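Local structure of heat shock protein STI1 (Saccharomyces cerevisiae, 3UPV) at residues 7-12 with 26-30; 36-42 with 67-73. The protein links Hsp70 and Hsp90 as a co-chaperone, here through its TPR2B domain bound to a C-terminal Hsp70 peptide. One frame throughout, in Å; residues are numbered along the deposited sequence.

Contact 1. Residues 7-12 with 26-30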
ATOM      1  N   ALA A   7      11.286  -1.864  14.219  1.00 10.41           N
ATOM      2  CA  ALA A   7      11.426  -1.716  12.766  1.00 10.79           C
ATOM      3  C   ALA A   7      10.309  -0.923  12.092  1.00 10.61           C
ATOM      4  O   ALA A   7      10.575  -0.019  11.272  1.00  9.92           O
ATOM      5  CB  ALA A   7      11.658  -3.111  12.071  1.00 10.99           C
ATOM      6  N   ARG A   8       9.069  -1.124  12.541  1.00  9.74           N
ATOM      7  CA  ARG A   8       7.936  -0.353  11.968  1.00  8.86           C
ATOM      8  C   ARG A   8       8.129   1.154  12.303  1.00  9.50           C
ATOM      9  O   ARG A   8       7.825   2.025  11.478  1.00 10.08           O
ATOM     10  CB  ARG A   8       6.640  -0.865  12.602  1.00  9.31           C
ATOM     11  CG  ARG A   8       5.316  -0.148  12.132  1.00 10.27           C
ATOM     12  CD  ARG A   8       4.089  -0.632  12.934  1.00 14.00           C
ATOM     13  NE  ARG A   8       4.025   0.013  14.249  1.00 12.92           N
ATOM     14  CZ  ARG A   8       3.727   1.289  14.469  1.00 16.92           C
ATOM     15  NH1 ARG A   8       3.738   1.750  15.715  1.00 20.69           N
ATOM     16  NH2 ARG A   8       3.384   2.093  13.477  1.00 19.27           N
ATOM     17  N   LEU A   9       8.605   1.457  13.521  1.00 10.62           N
ATOM     18  CA  LEU A   9       8.791   2.866  13.937  1.00  9.51           C
ATOM     19  C   LEU A   9       9.907   3.550  13.236  1.00  9.92           C
ATOM     20  O   LEU A   9       9.771   4.708  12.877  1.00  9.77           O
ATOM     21  CB  LEU A   9       9.025   2.982  15.441  1.00 10.85           C
ATOM     22  CG  LEU A   9       7.773   2.630  16.245  1.00 11.12           C
ATOM     23  CD1 LEU A   9       8.027   2.336  17.760  1.00 14.14           C
ATOM     24  CD2 LEU A   9       6.798   3.807  16.039  1.00 15.59           C
ATOM     25  N   GLU A  10      11.009   2.820  13.061  1.00 10.73           N
ATOM     26  CA  GLU A  10      12.130   3.241  12.264  1.00 11.04           C
ATOM     27  C   GLU A  10      11.662   3.520  10.842  1.00 10.43           C
ATOM     28  O   GLU A  10      12.018   4.571  10.267  1.00 11.51           O
ATOM     29  CB  GLU A  10      13.297   2.238  12.265  1.00 10.50           C
ATOM     30  CG  GLU A  10      14.047   2.196  13.589  1.00 14.84           C
ATOM     31  CD  GLU A  10      15.024   1.014  13.721  1.00 21.19           C
ATOM     32  OE1 GLU A  10      15.464   0.778  14.864  1.00 23.38           O
ATOM     33  OE2 GLU A  10      15.371   0.339  12.717  1.00 24.99           O
ATOM     34  N   GLY A  11      10.866   2.577  10.295  1.00  9.81           N
ATOM     35  CA  GLY A  11      10.343   2.723   8.947  1.00 10.49           C
ATOM     36  C   GLY A  11       9.610   4.023   8.800  1.00 10.63           C
ATOM     37  O   GLY A  11       9.825   4.746   7.822  1.00 10.95           O
ATOM     38  N   LYS A  12       8.717   4.256   9.765  1.00 11.22           N
ATOM     39  CA  LYS A  12       7.838   5.394   9.763  1.00 11.12           C
ATOM     40  C   LYS A  12       8.642   6.650   9.859  1.00 11.10           C
ATOM     41  O   LYS A  12       8.387   7.578   9.107  1.00 12.27           O
ATOM     42  CB  LYS A  12       6.821   5.313  10.894  1.00 12.32           C
ATOM     43  CG  LYS A  12       6.024   6.651  11.050  1.00 16.46           C
ATOM     44  CD  LYS A  12       4.628   6.456  11.720  1.00 23.12           C
ATOM     45  CE  LYS A  12       4.683   5.952  13.193  1.00 27.71           C
ATOM     46  NZ  LYS A  12       5.775   6.381  14.202  1.00 29.48           N
ATOM     47  N   ALA A  26      14.093  -0.765   6.567  1.00  8.48           N
ATOM     48  CA  ALA A  26      13.384  -0.978   7.846  1.00  8.16           C
ATOM     49  C   ALA A  26      12.174  -1.889   7.664  1.00  8.45           C
ATOM     50  O   ALA A  26      11.952  -2.743   8.502  1.00  8.15           O
ATOM     51  CB  ALA A  26      13.003   0.421   8.501  1.00  9.07           C
ATOM     52  N   TYR A  27      11.414  -1.732   6.573  1.00  9.22           N
ATOM     53  CA  TYR A  27      10.223  -2.539   6.375  1.00  8.17           C
ATOM     54  C   TYR A  27      10.579  -3.971   5.994  1.00  8.90           C
ATOM     55  O   TYR A  27       9.855  -4.901   6.301  1.00  7.66           O
ATOM     56  CB  TYR A  27       9.240  -1.884   5.387  1.00  8.52           C
ATOM     57  CG  TYR A  27       8.688  -0.584   5.942  1.00  7.53           C
ATOM     58  CD1 TYR A  27       8.171  -0.538   7.262  1.00 10.45           C
ATOM     59  CD2 TYR A  27       8.653   0.593   5.178  1.00  6.72           C
ATOM     60  CE1 TYR A  27       7.636   0.631   7.814  1.00 10.48           C
ATOM     61  CE2 TYR A  27       8.061   1.793   5.748  1.00  6.37           C
ATOM     62  CZ  TYR A  27       7.573   1.797   7.024  1.00  9.68           C
ATOM     63  OH  TYR A  27       7.006   2.967   7.488  1.00  7.87           O
ATOM     64  N   THR A  28      11.714  -4.160   5.344  1.00  8.61           N
ATOM     65  CA  THR A  28      12.182  -5.490   5.103  1.00  8.34           C
ATOM     66  C   THR A  28      12.496  -6.173   6.430  1.00  8.88           C
ATOM     67  O   THR A  28      12.155  -7.361   6.607  1.00  9.67           O
ATOM     68  CB  THR A  28      13.426  -5.433   4.162  1.00  9.23           C
ATOM     69  OG1 THR A  28      13.045  -4.861   2.886  1.00 10.73           O
ATOM     70  CG2 THR A  28      13.977  -6.862   3.905  1.00 10.62           C
ATOM     71  N   GLU A  29      13.060  -5.426   7.379  1.00  9.81           N
ATOM     72  CA  GLU A  29      13.297  -5.997   8.673  1.00  9.65           C
ATOM     73  C   GLU A  29      11.987  -6.297   9.392  1.00 10.80           C
ATOM     74  O   GLU A  29      11.896  -7.370  10.011  1.00 11.07           O
ATOM     75  CB  GLU A  29      14.203  -5.091   9.529  1.00  9.98           C
ATOM     76  CG  GLU A  29      14.378  -5.667  10.949  1.00 10.89           C
ATOM     77  CD  GLU A  29      15.323  -4.892  11.902  1.00 19.06           C
ATOM     78  OE1 GLU A  29      15.716  -3.748  11.641  1.00 22.38           O
ATOM     79  OE2 GLU A  29      15.666  -5.530  13.034  1.00 20.64           O
ATOM     80  N   MET A  30      11.001  -5.361   9.362  1.00 11.38           N
ATOM     81  CA  MET A  30       9.666  -5.619   9.929  1.00 10.89           C
ATOM     82  C   MET A  30       9.076  -6.946   9.367  1.00 10.55           C
ATOM     83  O   MET A  30       8.496  -7.759  10.085  1.00  9.78           O
ATOM     84  CB  MET A  30       8.722  -4.478   9.622  1.00  8.71           C
ATOM     85  CG  MET A  30       7.357  -4.574  10.411  1.00  9.72           C
ATOM     86  SD  MET A  30       6.368  -3.196   9.916  1.00 10.80           S
ATOM     87  CE  MET A  30       4.820  -3.809  10.657  1.00  6.86           C
TER
HETATM   88  O   HOH W   1       5.599   2.429   9.821  1.00 13.73           O
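The Tyr27 ring lies with one face over Gly11, whose CA sits 3.9 Å from the ring centroid and 30° off the normal, a CH-pi contact, while water 1 meets the ring at its edge, in plane. This is the helix hairpin of a tetratricopeptide repeat, TPR 7: helix 2-16 and helix 20-33 run antiparallel, their axes 8.0 Å apart at closest approach and at 160° to each other in these segments. The small residues Gly11, Ala7 and Ala26 at the interface are consistent with this close approach. Gly11 has no side chain, and a CB there would run into the Tyr27 ring. Beside it the methyl of Ala26 rests on the Gly11 backbone, with Ala26 CB 3.5 Å from Gly11 N. One turn earlier on helix 2-16, Ala7 turns its methyl to helix 20-33, its CB 3.6 Å from both Met30 N and Ala26 O, with the aliphatic part of Glu29 alongside.

Met30 goes past Ala7 to reach Arg8. With CG anti to the backbone N (chi1 -170°) and the chain extended beyond it, the thioether lies side by side with the Arg8 chain, both pointing the same way, and Met30 SD comes to 3.6 Å from Arg8 CB. Arg8 bends at chi3 and carries its guanidinium away from helix 20-33, where NH2 makes a salt bridge to the backbone of the bound peptide and NH1 one to Glu5. Tyr27 and Lys12 also pack on an apolar side chain of the peptide, so this hairpin contributes directly to the binding groove. The phenol is tied back to the first helix through solvent: Tyr27 OH donates to water 1 at 2.8 Å, and that water donates in turn to Arg8 O, also at 2.8 Å.

Contact 2. Residues 36-42 with 67-73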
ATOM      1  N   GLU A  36       3.781 -12.315   9.097  1.00  8.56           N
ATOM      2  CA  GLU A  36       2.346 -12.373   8.930  1.00 10.59           C
ATOM      3  C   GLU A  36       1.641 -11.040   9.077  1.00 10.89           C
ATOM      4  O   GLU A  36       0.403 -10.931   8.903  1.00 10.32           O
ATOM      5  CB  GLU A  36       1.786 -13.357   9.964  1.00  9.90           C
ATOM      6  CG  GLU A  36       2.226 -14.834   9.665  1.00 11.74           C
ATOM      7  CD  GLU A  36       1.832 -15.241   8.254  1.00 12.42           C
ATOM      8  OE1 GLU A  36       2.723 -15.458   7.410  1.00 14.23           O
ATOM      9  OE2 GLU A  36       0.625 -15.344   7.947  1.00 17.51           O
ATOM     10  N   ASP A  37       2.429 -10.007   9.380  1.00 11.50           N
ATOM     11  CA  ASP A  37       1.920  -8.688   9.623  1.00 10.70           C
ATOM     12  C   ASP A  37       1.817  -8.032   8.272  1.00  9.50           C
ATOM     13  O   ASP A  37       2.845  -7.637   7.674  1.00  9.54           O
ATOM     14  CB  ASP A  37       2.836  -7.945  10.604  1.00 11.48           C
ATOM     15  CG  ASP A  37       2.297  -6.575  11.017  1.00 13.83           C
ATOM     16  OD1 ASP A  37       2.776  -6.049  12.049  1.00 20.45           O
ATOM     17  OD2 ASP A  37       1.393  -6.025  10.338  1.00 15.09           O
ATOM     18  N   ALA A  38       0.590  -7.911   7.757  1.00  9.57           N
ATOM     19  CA  ALA A  38       0.350  -7.208   6.462  1.00  8.98           C
ATOM     20  C   ALA A  38       0.951  -5.780   6.377  1.00  9.63           C
ATOM     21  O   ALA A  38       1.253  -5.309   5.294  1.00 11.24           O
ATOM     22  CB  ALA A  38      -1.172  -7.119   6.157  1.00 11.51           C
ATOM     23  N   ARG A  39       1.061  -5.073   7.497  1.00  8.97           N
ATOM     24  CA  ARG A  39       1.510  -3.683   7.457  1.00  9.48           C
ATOM     25  C   ARG A  39       2.917  -3.602   6.887  1.00  9.85           C
ATOM     26  O   ARG A  39       3.256  -2.606   6.232  1.00 10.85           O
ATOM     27  CB  ARG A  39       1.509  -3.030   8.836  1.00  9.97           C
ATOM     28  CG  ARG A  39       0.120  -2.959   9.453  1.00 10.21           C
ATOM     29  CD  ARG A  39       0.146  -2.398  10.869  1.00 12.52           C
ATOM     30  NE  ARG A  39       0.937  -3.290  11.727  1.00 14.26           N
ATOM     31  CZ  ARG A  39       1.294  -3.011  12.978  1.00 15.20           C
ATOM     32  NH1 ARG A  39       0.902  -1.855  13.554  1.00 17.45           N
ATOM     33  NH2 ARG A  39       1.998  -3.908  13.678  1.00 14.06           N
ATOM     34  N   GLY A  40       3.763  -4.581   7.184  1.00  8.87           N
ATOM     35  CA  GLY A  40       5.155  -4.495   6.698  1.00  9.03           C
ATOM     36  C   GLY A  40       5.232  -4.476   5.172  1.00  7.68           C
ATOM     37  O   GLY A  40       6.046  -3.726   4.566  1.00  8.08           O
ATOM     38  N   TYR A  41       4.433  -5.342   4.543  1.00  8.29           N
ATOM     39  CA  TYR A  41       4.373  -5.415   3.072  1.00  8.13           C
ATOM     40  C   TYR A  41       3.811  -4.134   2.502  1.00  7.40           C
ATOM     41  O   TYR A  41       4.432  -3.555   1.593  1.00  9.28           O
ATOM     42  CB  TYR A  41       3.528  -6.627   2.666  1.00  9.96           C
ATOM     43  CG  TYR A  41       4.112  -7.899   3.173  1.00  8.09           C
ATOM     44  CD1 TYR A  41       3.576  -8.496   4.321  1.00  8.96           C
ATOM     45  CD2 TYR A  41       5.240  -8.463   2.579  1.00  6.37           C
ATOM     46  CE1 TYR A  41       4.098  -9.625   4.864  1.00 11.75           C
ATOM     47  CE2 TYR A  41       5.757  -9.711   3.091  1.00  8.93           C
ATOM     48  CZ  TYR A  41       5.199 -10.250   4.270  1.00  8.51           C
ATOM     49  OH  TYR A  41       5.633 -11.398   4.911  1.00  9.76           O
ATOM     50  N   SER A  42       2.667  -3.691   3.019  1.00  7.56           N
ATOM     51  CA  SER A  42       2.054  -2.465   2.529  1.00  5.50           C
ATOM     52  C   SER A  42       3.039  -1.318   2.713  1.00  6.36           C
ATOM     53  O   SER A  42       3.173  -0.467   1.824  1.00  5.80           O
ATOM     54  CB  SER A  42       0.733  -2.182   3.247  1.00  5.90           C
ATOM     55  OG  SER A  42       0.284  -0.867   2.924  1.00 11.07           O
ATOM     56  N   LYS A  67      -2.146 -11.457   3.558  1.00 13.28           N
ATOM     57  CA  LYS A  67      -1.981 -11.542   5.006  1.00 14.14           C
ATOM     58  C   LYS A  67      -3.197 -10.965   5.744  1.00 15.84           C
ATOM     59  O   LYS A  67      -3.588 -11.494   6.771  1.00 15.07           O
ATOM     60  CB  LYS A  67      -0.677 -10.805   5.453  1.00 13.94           C
ATOM     61  CG  LYS A  67       0.628 -11.374   4.944  1.00 15.08           C
ATOM     62  CD  LYS A  67       0.792 -12.825   5.176  1.00 16.12           C
ATOM     63  CE  LYS A  67       2.063 -13.273   4.501  1.00 11.59           C
ATOM     64  NZ  LYS A  67       2.269 -14.735   4.614  1.00 14.28           N
ATOM     65  N   ASP A  68      -3.761  -9.861   5.248  1.00 17.32           N
ATOM     66  CA  ASP A  68      -4.956  -9.219   5.870  1.00 17.23           C
ATOM     67  C   ASP A  68      -5.940  -8.754   4.803  1.00 17.35           C
ATOM     68  O   ASP A  68      -5.802  -7.659   4.247  1.00 18.08           O
ATOM     69  CB  ASP A  68      -4.569  -8.034   6.769  1.00 18.32           C
ATOM     70  CG  ASP A  68      -5.790  -7.434   7.512  1.00 18.26           C
ATOM     71  OD1 ASP A  68      -5.601  -6.395   8.188  1.00 22.90           O
ATOM     72  OD2 ASP A  68      -6.925  -7.986   7.414  1.00 18.12           O
ATOM     73  N   PRO A  69      -6.981  -9.535   4.536  1.00 17.23           N
ATOM     74  CA  PRO A  69      -7.903  -9.074   3.508  1.00 16.91           C
ATOM     75  C   PRO A  69      -8.722  -7.832   3.890  1.00 16.24           C
ATOM     76  O   PRO A  69      -9.334  -7.243   3.036  1.00 15.98           O
ATOM     77  CB  PRO A  69      -8.809 -10.285   3.314  1.00 18.20           C
ATOM     78  CG  PRO A  69      -8.644 -11.117   4.519  1.00 18.08           C
ATOM     79  CD  PRO A  69      -7.220 -10.938   4.896  1.00 17.37           C
ATOM     80  N   ASN A  70      -8.754  -7.453   5.168  1.00 16.65           N
ATOM     81  CA  ASN A  70      -9.470  -6.242   5.565  1.00 16.19           C
ATOM     82  C   ASN A  70      -8.621  -4.977   5.583  1.00 16.44           C
ATOM     83  O   ASN A  70      -9.093  -3.888   5.944  1.00 17.16           O
ATOM     84  CB  ASN A  70     -10.188  -6.513   6.857  1.00 17.17           C
ATOM     85  CG  ASN A  70     -11.094  -7.711   6.705  1.00 19.45           C
ATOM     86  OD1 ASN A  70     -11.827  -7.791   5.708  1.00 19.87           O
ATOM     87  ND2 ASN A  70     -10.997  -8.676   7.616  1.00 23.24           N
ATOM     88  N   PHE A  71      -7.376  -5.137   5.153  1.00 15.14           N
ATOM     89  CA  PHE A  71      -6.445  -4.030   5.093  1.00 14.55           C
ATOM     90  C   PHE A  71      -6.720  -3.202   3.815  1.00 14.34           C
ATOM     91  O   PHE A  71      -6.082  -3.402   2.749  1.00 14.15           O
ATOM     92  CB  PHE A  71      -5.041  -4.644   5.099  1.00 15.46           C
ATOM     93  CG  PHE A  71      -3.929  -3.682   5.319  1.00 15.39           C
ATOM     94  CD1 PHE A  71      -4.139  -2.399   5.869  1.00 17.98           C
ATOM     95  CD2 PHE A  71      -2.650  -4.073   4.988  1.00 17.02           C
ATOM     96  CE1 PHE A  71      -3.045  -1.534   6.034  1.00 18.90           C
ATOM     97  CE2 PHE A  71      -1.567  -3.230   5.182  1.00 19.20           C
ATOM     98  CZ  PHE A  71      -1.767  -1.960   5.700  1.00 16.14           C
ATOM     99  N   VAL A  72      -7.658  -2.253   3.940  1.00 13.15           N
ATOM    100  CA  VAL A  72      -8.115  -1.467   2.794  1.00 12.71           C
ATOM    101  C   VAL A  72      -6.939  -0.718   2.087  1.00 12.03           C
ATOM    102  O   VAL A  72      -6.921  -0.530   0.861  1.00 12.78           O
ATOM    103  CB  VAL A  72      -9.174  -0.411   3.315  1.00 11.57           C
ATOM    104  CG1 VAL A  72      -9.583   0.566   2.224  1.00 12.02           C
ATOM    105  CG2 VAL A  72     -10.392  -1.066   4.008  1.00 12.09           C
ATOM    106  N   ARG A  73      -5.981  -0.233   2.890  1.00 11.74           N
ATOM    107  CA  ARG A  73      -4.875   0.595   2.358  1.00 10.78           C
ATOM    108  C   ARG A  73      -4.099  -0.153   1.314  1.00 10.29           C
ATOM    109  O   ARG A  73      -3.637   0.423   0.338  1.00  9.60           O
ATOM    110  CB  ARG A  73      -3.933   1.000   3.469  1.00 10.84           C
ATOM    111  CG  ARG A  73      -2.854   1.953   2.935  1.00 16.25           C
ATOM    112  CD  ARG A  73      -3.048   3.304   3.665  1.00 24.26           C
ATOM    113  NE  ARG A  73      -2.507   3.294   5.006  1.00 28.47           N
ATOM    114  CZ  ARG A  73      -2.746   4.222   5.957  1.00 29.52           C
ATOM    115  NH1 ARG A  73      -3.567   5.236   5.740  1.00 28.82           N
ATOM    116  NH2 ARG A  73      -2.159   4.128   7.149  1.00 28.28           N
TER
HETATM  117  O   HOH W   2      -1.545 -12.831   8.287  1.00 26.02           O
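Ala38 and Lys67 bring the two backbones to a CA-CA distance of 5.1 Å, where the start of helix 38-50 meets the end of helix 54-67 and the type I turn from Asp68 to Phe71 that leads into helix 72-84. The Ala38 methyl is wedged into that turn, with CB 3.6 Å from both Asp68 CB and Phe71 CD2. Phe71 lays its ring against the first turn of helix 38-50, its CG anti to the backbone N (chi1 -168°), which puts Ala38 O at the ring edge, near its plane, 3.5 Å from Phe71 CE2.

On the other flank Lys67 runs past Tyr41, its CG 3.9 Å from Tyr41 CE1, and crosses Glu36 at about a right angle. Lys67 NZ donates to Glu36 OE1 at 2.9 Å, a salt bridge that meets the oxygen on its syn side but 30° out of the carboxylate plane. A methionine in place of Lys67 would probably leave the Glu36 carboxylate without its charged mate and freer to turn.

Asp37 N-caps helix 38-50 through Arg39 N, and its carboxylate is gripped side-on by the Arg39 guanidinium, NH2 to OD1 and NE to OD2, nearly coplanar. Asp68 OD2 accepts from Asn70 N in an Asx turn. The two ends of TPR 8 thus meet through an apolar centre with ion pairs around it; Arg73 bridges an acidic side chain of the bound peptide, and Arg39 and Phe71 pack on one, consistent with this corner helping to hold the acidic tail of Hsp70.

Overall arrangement
Contact 1 closes before contact 2 opens along the chain, and their centres are 14 Å apart. Contact 1 pairs the two helices of TPR 7, helix 2-16 and helix 20-33; contact 2 lies mainly in TPR 8, joining its start on helix 38-50 to its end in the turn between helix 54-67 and helix 72-84, with Glu36 from the tail of TPR 7 and Arg73 from the start of TPR 9. They meet where helix 20-33 packs on helix 38-50: Met30 SD is 3.7 Å from Gly40 CA, and Arg8 lies against Arg39. This succession builds the all-helical TPR superhelix. Both touch the bound Hsp70 peptide, contact 1 at its backbone and an apolar side chain, contact 2 at acidic side chains.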